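Local atomic coordinates of B-agarase (Saccharophagus degradans, PDB entry 4BQ2), a protein that hydrolyses beta-1,4-glycosidic bonds of agarose in an exo-acting manner, as a family 50 glycoside hydrolase. Residues L286-L291 with H697-M702; F412-N417 with P430-G435. One frame throughout, in Å; residues are numbered along the deposited sequence.

In the fold
Both contacts are buried in the catalytic module, whose strand order is consistent with the (beta/alpha)8 barrel expected of the family. Contact 1 joins its first and last strands and closes the ring; contact 2 joins the second barrel position, 412-417, to the third strand. The two share a side, since 286-291 also pairs with 412-417: Leu286 O lies 2.8 Å from Gly416 N, a probable hydrogen bond. Their chemistry differs. Contact 1 continues past the strand ends into loops, with a carboxylate and two waters among aromatic and aliphatic groups. Contact 2 is smaller, carried mostly by backbone bonds and a phenylalanine ring.

Contact 1 of 2, residues L286-L291 with H697-M702; sequences LDIIRL and HWFQYM
Leu286 and Trp698 pair in parallel, their CA atoms 4.8 Å apart, where the first and eighth strands of the probable (beta/alpha)8 barrel meet and close it. Asp287 N donates to Trp698 O at 2.8 Å, whereas Asp287 O accepts from Tyr701 N, one residue beyond the partner that regular parallel pairing would supply. The slip coincides with the cis peptide between Phe699 and Gln700, at a place where enzymes of related barrel families often carry a non-proline cis bond.

The Asp287 carboxylate stands nearly upright to the His697 ring, the two planes 76° apart. A water bridges Asp287 OD1 to His697 ND1, while the backbone N of Asn417 also bonds OD1 and Ser414 OG takes up His697 NE2. The other oxygen, OD2, lies at the edge of the Phe699 ring and has a long, weak ion pair with Arg603. Such a network would fix the rotation of both polar groups.

Leu286 straddles two aromatic residues: CD2 runs alongside Trp698, 3.7 Å from its CB, and CD1 reaches Tyr701 CD1 from an oblique direction. Beyond the strand the chain turns at Ile288, whose phi is positive (64°), and CG1 lodges against Phe699 CE2 at 3.6 Å. With CG between its backbone N and carbonyl carbon (chi1 55°) and the chain extended beyond, Gln700 brings OE1 to 3.4 Å from Ile288 CG1. Gln700 CB lies over one face of Phe699, near the rim. Past Tyr701, whose hydroxyl bonds Thr403 and Arg406 of helix 394-410, a second water donates to Ile288 O and accepts from Met702 N. The bent Met702 side chain brings its methyl CE within 3.5 Å of Arg290 O and against Leu291 CD2.

Contact 2 of 2, residues F412-N417 with P430-G435; sequences FTSLGN and PFFANG
The carbonyl oxygen of Leu415 is approached by three groups of the facing strand: Phe432 N donates to it at 3.0 Å, the CA-H of Phe431 points at it, and Phe432 CD1 brings the ring edge to 3.3 Å from it. A second oxygen, Pro430 O, takes Leu415 N at 2.9 Å in a nearly straight bond and a CA-H contact from Ser414. This single bridge of Leu415 with Phe431 joins the second and third positions of the barrel wall, which run almost alongside each other, 12° apart.

Side chains fill in round the two bonds. With CG anti to the carbonyl carbon (chi1 -73°), Phe432 extends beside Ser414, whose CB lies in the ring plane at the edge, 3.5 Å from CE1. Ser414 OG is engaged by Thr284 O, so the serine links the phenylalanine edge to strand 280-287 as well as to the histidine of contact 1. Nearer the start, Pro430 CD sits 3.1 Å from Thr413 O, an oxygen hydrogen-bonded by Tyr281 OH. Toward the far end the amides of Asn417 and Asn434 cross with their planes 86° apart; Asn417 OD1 meets the CB of Asn434 at 3.1 Å, a carbon that offers it no hydrogen bond, and this buried oxygen finds no partner in the model.

Strand 431-435 faces two ways: Phe431 and Ala433 pack on helix 460-477, and Tyr424 stacks on the Phe431 ring, while Phe432 turns toward strand 280-287, Val484 of strand 483-488 and the edge-to-face ring of His697.

Contact 1 of 2, residues L286-L291 with H697-M702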
loop_
_atom_site.group_PDB
_atom_site.type_symbol
_atom_site.label_atom_id
_atom_site.label_comp_id
_atom_site.label_asym_id
_atom_site.label_seq_id
_atom_site.Cartn_x
_atom_site.Cartn_y
_atom_site.Cartn_z
ATOM N N LEU A 286 -12.099 5.863 5.244
ATOM C CA LEU A 286 -11.285 5.601 4.063
ATOM C C LEU A 286 -10.235 6.655 3.865
ATOM O O LEU A 286 -10.431 7.831 4.249
ATOM C CB LEU A 286 -12.160 5.559 2.781
ATOM C CG LEU A 286 -13.481 4.765 2.931
ATOM C CD1 LEU A 286 -14.277 4.808 1.626
ATOM C CD2 LEU A 286 -13.339 3.312 3.428
ATOM N N ASP A 287 -9.138 6.250 3.249
ATOM C CA ASP A 287 -8.045 7.147 2.934
ATOM C C ASP A 287 -8.219 7.698 1.519
ATOM O O ASP A 287 -8.903 7.075 0.706
ATOM C CB ASP A 287 -6.728 6.386 2.969
ATOM C CG ASP A 287 -6.423 5.804 4.336
ATOM O OD1 ASP A 287 -6.648 6.500 5.339
ATOM O OD2 ASP A 287 -5.926 4.666 4.393
ATOM N N ILE A 288 -7.536 8.806 1.226
ATOM C CA ILE A 288 -7.474 9.373 -0.151
ATOM C C ILE A 288 -8.863 9.827 -0.592
ATOM O O ILE A 288 -9.441 9.338 -1.590
ATOM C CB ILE A 288 -6.836 8.425 -1.210
ATOM C CG1 ILE A 288 -5.507 7.826 -0.693
ATOM C CG2 ILE A 288 -6.629 9.199 -2.525
ATOM C CD1 ILE A 288 -4.284 8.727 -0.892
ATOM N N ILE A 289 -9.400 10.747 0.186
ATOM C CA ILE A 289 -10.687 11.343 -0.118
ATOM C C ILE A 289 -10.370 12.692 -0.744
ATOM O O ILE A 289 -10.546 13.782 -0.151
ATOM C CB ILE A 289 -11.590 11.402 1.136
ATOM C CG1 ILE A 289 -11.841 9.974 1.662
ATOM C CG2 ILE A 289 -12.943 12.046 0.784
ATOM C CD1 ILE A 289 -12.630 9.971 2.953
ATOM N N ARG A 290 -9.864 12.583 -1.973
ATOM C CA ARG A 290 -9.377 13.685 -2.764
ATOM C C ARG A 290 -9.245 13.147 -4.196
ATOM O O ARG A 290 -9.332 11.928 -4.437
ATOM C CB ARG A 290 -7.985 14.134 -2.267
ATOM C CG ARG A 290 -6.922 13.011 -2.294
ATOM C CD ARG A 290 -5.618 13.570 -1.765
ATOM N NE ARG A 290 -4.480 12.656 -1.919
ATOM C CZ ARG A 290 -3.271 12.870 -1.403
ATOM N NH1 ARG A 290 -3.042 13.950 -0.627
ATOM N NH2 ARG A 290 -2.302 11.978 -1.613
ATOM N N LEU A 291 -8.945 14.037 -5.126
ATOM C CA LEU A 291 -8.803 13.630 -6.531
ATOM C C LEU A 291 -7.362 13.507 -7.041
ATOM O O LEU A 291 -7.164 13.063 -8.173
ATOM C CB LEU A 291 -9.628 14.589 -7.430
ATOM C CG LEU A 291 -11.132 14.659 -7.095
ATOM C CD1 LEU A 291 -11.864 15.584 -8.083
ATOM C CD2 LEU A 291 -11.799 13.288 -7.099
ATOM N N HIS A 697 -8.245 2.444 9.059
ATOM C CA HIS A 697 -8.662 3.095 7.818
ATOM C C HIS A 697 -8.279 2.207 6.619
ATOM O O HIS A 697 -7.205 1.601 6.565
ATOM C CB HIS A 697 -8.011 4.484 7.667
ATOM C CG HIS A 697 -8.540 5.513 8.623
ATOM N ND1 HIS A 697 -7.717 6.370 9.329
ATOM C CD2 HIS A 697 -9.813 5.823 8.988
ATOM C CE1 HIS A 697 -8.462 7.173 10.075
ATOM N NE2 HIS A 697 -9.737 6.851 9.895
ATOM N N TRP A 698 -9.216 2.127 5.687
ATOM C CA TRP A 698 -9.068 1.403 4.415
ATOM C C TRP A 698 -8.481 2.291 3.350
ATOM O O TRP A 698 -8.891 3.479 3.194
ATOM C CB TRP A 698 -10.487 0.958 4.012
ATOM C CG TRP A 698 -10.665 0.537 2.581
ATOM C CD1 TRP A 698 -10.710 1.348 1.466
ATOM C CD2 TRP A 698 -10.812 -0.788 2.126
ATOM N NE1 TRP A 698 -10.900 0.581 0.325
ATOM C CE2 TRP A 698 -10.955 -0.739 0.706
ATOM C CE3 TRP A 698 -10.838 -2.036 2.773
ATOM C CZ2 TRP A 698 -11.141 -1.890 -0.058
ATOM C CZ3 TRP A 698 -11.002 -3.170 2.012
ATOM C CH2 TRP A 698 -11.186 -3.090 0.615
ATOM N N PHE A 699 -7.511 1.747 2.616
ATOM C CA PHE A 699 -6.896 2.455 1.502
ATOM C C PHE A 699 -7.433 1.820 0.215
ATOM O O PHE A 699 -7.078 0.670 -0.077
ATOM C CB PHE A 699 -5.364 2.282 1.572
ATOM C CG PHE A 699 -4.598 3.140 0.586
ATOM C CD1 PHE A 699 -4.492 2.758 -0.755
ATOM C CD2 PHE A 699 -3.973 4.325 0.999
ATOM C CE1 PHE A 699 -3.769 3.540 -1.660
ATOM C CE2 PHE A 699 -3.259 5.132 0.093
ATOM C CZ PHE A 699 -3.170 4.743 -1.250
ATOM N N GLN A 700 -8.293 2.495 -0.561
ATOM C CA GLN A 700 -8.659 3.911 -0.468
ATOM C C GLN A 700 -10.115 4.093 -0.942
ATOM O O GLN A 700 -10.802 3.122 -1.195
ATOM C CB GLN A 700 -7.706 4.711 -1.357
ATOM C CG GLN A 700 -7.720 4.164 -2.804
ATOM C CD GLN A 700 -6.760 4.865 -3.729
ATOM O OE1 GLN A 700 -5.962 5.708 -3.318
ATOM N NE2 GLN A 700 -6.830 4.518 -4.995
ATOM N N TYR A 701 -10.576 5.337 -1.091
ATOM C CA TYR A 701 -11.979 5.609 -1.434
ATOM C C TYR A 701 -12.312 5.076 -2.850
ATOM O O TYR A 701 -13.345 4.446 -3.052
ATOM C CB TYR A 701 -12.202 7.132 -1.362
ATOM C CG TYR A 701 -13.611 7.649 -1.593
ATOM C CD1 TYR A 701 -14.729 6.855 -1.400
ATOM C CD2 TYR A 701 -13.804 9.002 -1.933
ATOM C CE1 TYR A 701 -16.010 7.366 -1.616
ATOM C CE2 TYR A 701 -15.071 9.530 -2.087
ATOM C CZ TYR A 701 -16.168 8.714 -1.941
ATOM O OH TYR A 701 -17.439 9.281 -2.113
ATOM N N MET A 702 -11.446 5.376 -3.820
ATOM C CA MET A 702 -11.737 5.034 -5.235
ATOM C C MET A 702 -10.738 4.002 -5.725
ATOM O O MET A 702 -9.627 3.972 -5.208
ATOM C CB MET A 702 -11.611 6.279 -6.108
ATOM C CG MET A 702 -12.530 7.414 -5.667
ATOM S SD MET A 702 -11.712 8.943 -5.100
ATOM C CE MET A 702 -10.725 9.490 -6.499
HETATM O O HOH W 1 -5.323 6.638 8.010
HETATM O O HOH W 2 -9.209 7.402 -3.584
#

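Contact 2 of 2, residues F412-N417 with P430-G435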
loop_
_atom_site.group_PDB
_atom_site.type_symbol
_atom_site.label_atom_id
_atom_site.label_comp_id
_atom_site.label_asym_id
_atom_site.label_seq_id
_atom_site.Cartn_x
_atom_site.Cartn_y
_atom_site.Cartn_z
ATOM N N PHE A 412 -19.337 4.956 8.808
ATOM C CA PHE A 412 -17.958 5.294 9.129
ATOM C C PHE A 412 -17.917 6.455 10.077
ATOM O O PHE A 412 -18.735 7.377 9.958
ATOM C CB PHE A 412 -17.191 5.642 7.883
ATOM C CG PHE A 412 -16.812 4.449 7.062
ATOM C CD1 PHE A 412 -16.007 3.459 7.599
ATOM C CD2 PHE A 412 -17.266 4.321 5.741
ATOM C CE1 PHE A 412 -15.622 2.337 6.852
ATOM C CE2 PHE A 412 -16.882 3.211 4.987
ATOM C CZ PHE A 412 -16.078 2.218 5.545
ATOM N N THR A 413 -16.985 6.418 11.018
ATOM C CA THR A 413 -16.972 7.442 12.033
ATOM C C THR A 413 -16.012 8.585 11.647
ATOM O O THR A 413 -15.944 9.601 12.355
ATOM C CB THR A 413 -16.581 6.876 13.399
ATOM O OG1 THR A 413 -15.298 6.279 13.310
ATOM C CG2 THR A 413 -17.596 5.833 13.910
ATOM N N SER A 414 -15.297 8.443 10.524
ATOM C CA SER A 414 -14.356 9.479 10.092
ATOM C C SER A 414 -14.104 9.449 8.599
ATOM O O SER A 414 -14.405 8.447 7.951
ATOM C CB SER A 414 -12.988 9.257 10.770
ATOM O OG SER A 414 -12.401 8.030 10.383
ATOM N N LEU A 415 -13.510 10.544 8.110
ATOM C CA LEU A 415 -12.725 10.632 6.853
ATOM C C LEU A 415 -11.273 10.382 7.218
ATOM O O LEU A 415 -10.778 10.953 8.182
ATOM C CB LEU A 415 -12.858 12.033 6.231
ATOM C CG LEU A 415 -14.306 12.560 6.135
ATOM C CD1 LEU A 415 -14.396 14.017 5.640
ATOM C CD2 LEU A 415 -15.175 11.658 5.277
ATOM N N GLY A 416 -10.584 9.531 6.460
ATOM C CA GLY A 416 -9.291 9.018 6.904
ATOM C C GLY A 416 -8.210 9.915 6.364
ATOM O O GLY A 416 -8.451 11.101 6.062
ATOM N N ASN A 417 -7.005 9.373 6.255
ATOM C CA ASN A 417 -5.875 10.167 5.835
ATOM C C ASN A 417 -5.997 10.657 4.398
ATOM O O ASN A 417 -6.662 10.029 3.596
ATOM C CB ASN A 417 -4.580 9.356 5.983
ATOM C CG ASN A 417 -3.363 10.245 6.124
ATOM O OD1 ASN A 417 -3.474 11.435 6.515
ATOM N ND2 ASN A 417 -2.196 9.683 5.873
ATOM N N PRO A 430 -16.108 13.633 11.583
ATOM C CA PRO A 430 -14.729 13.992 11.901
ATOM C C PRO A 430 -13.777 13.605 10.790
ATOM O O PRO A 430 -14.124 12.789 9.919
ATOM C CB PRO A 430 -14.418 13.129 13.148
ATOM C CG PRO A 430 -15.751 12.819 13.726
ATOM C CD PRO A 430 -16.632 12.626 12.520
ATOM N N PHE A 431 -12.568 14.149 10.825
ATOM C CA PHE A 431 -11.568 13.833 9.788
ATOM C C PHE A 431 -10.175 13.739 10.397
ATOM O O PHE A 431 -9.929 14.263 11.485
ATOM C CB PHE A 431 -11.541 14.928 8.705
ATOM C CG PHE A 431 -11.156 16.287 9.231
ATOM C CD1 PHE A 431 -12.110 17.109 9.860
ATOM C CD2 PHE A 431 -9.839 16.743 9.104
ATOM C CE1 PHE A 431 -11.745 18.375 10.352
ATOM C CE2 PHE A 431 -9.474 17.985 9.584
ATOM C CZ PHE A 431 -10.426 18.813 10.189
ATOM N N PHE A 432 -9.271 13.088 9.673
ATOM C CA PHE A 432 -7.851 13.022 10.053
ATOM C C PHE A 432 -7.105 13.960 9.155
ATOM O O PHE A 432 -7.389 13.997 7.960
ATOM C CB PHE A 432 -7.313 11.598 9.918
ATOM C CG PHE A 432 -7.828 10.686 10.987
ATOM C CD1 PHE A 432 -9.172 10.318 11.024
ATOM C CD2 PHE A 432 -6.976 10.240 11.995
ATOM C CE1 PHE A 432 -9.681 9.496 12.038
ATOM C CE2 PHE A 432 -7.459 9.398 13.006
ATOM C CZ PHE A 432 -8.809 9.022 13.024
ATOM N N ALA A 433 -6.171 14.714 9.728
ATOM C CA ALA A 433 -5.383 15.678 8.959
ATOM C C ALA A 433 -4.025 15.071 8.674
ATOM O O ALA A 433 -3.672 14.095 9.296
ATOM C CB ALA A 433 -5.194 16.967 9.740
ATOM N N ASN A 434 -3.257 15.688 7.774
ATOM C CA ASN A 434 -1.908 15.221 7.465
ATOM C C ASN A 434 -1.026 16.308 6.928
ATOM O O ASN A 434 -1.494 17.319 6.353
ATOM C CB ASN A 434 -1.951 14.117 6.397
ATOM C CG ASN A 434 -2.288 14.656 4.998
ATOM O OD1 ASN A 434 -3.480 14.844 4.609
ATOM N ND2 ASN A 434 -1.254 14.910 4.237
ATOM N N GLY A 435 0.273 16.070 7.058
ATOM C CA GLY A 435 1.269 16.875 6.379
ATOM C C GLY A 435 2.459 16.001 6.071
ATOM O O GLY A 435 2.581 14.861 6.593
#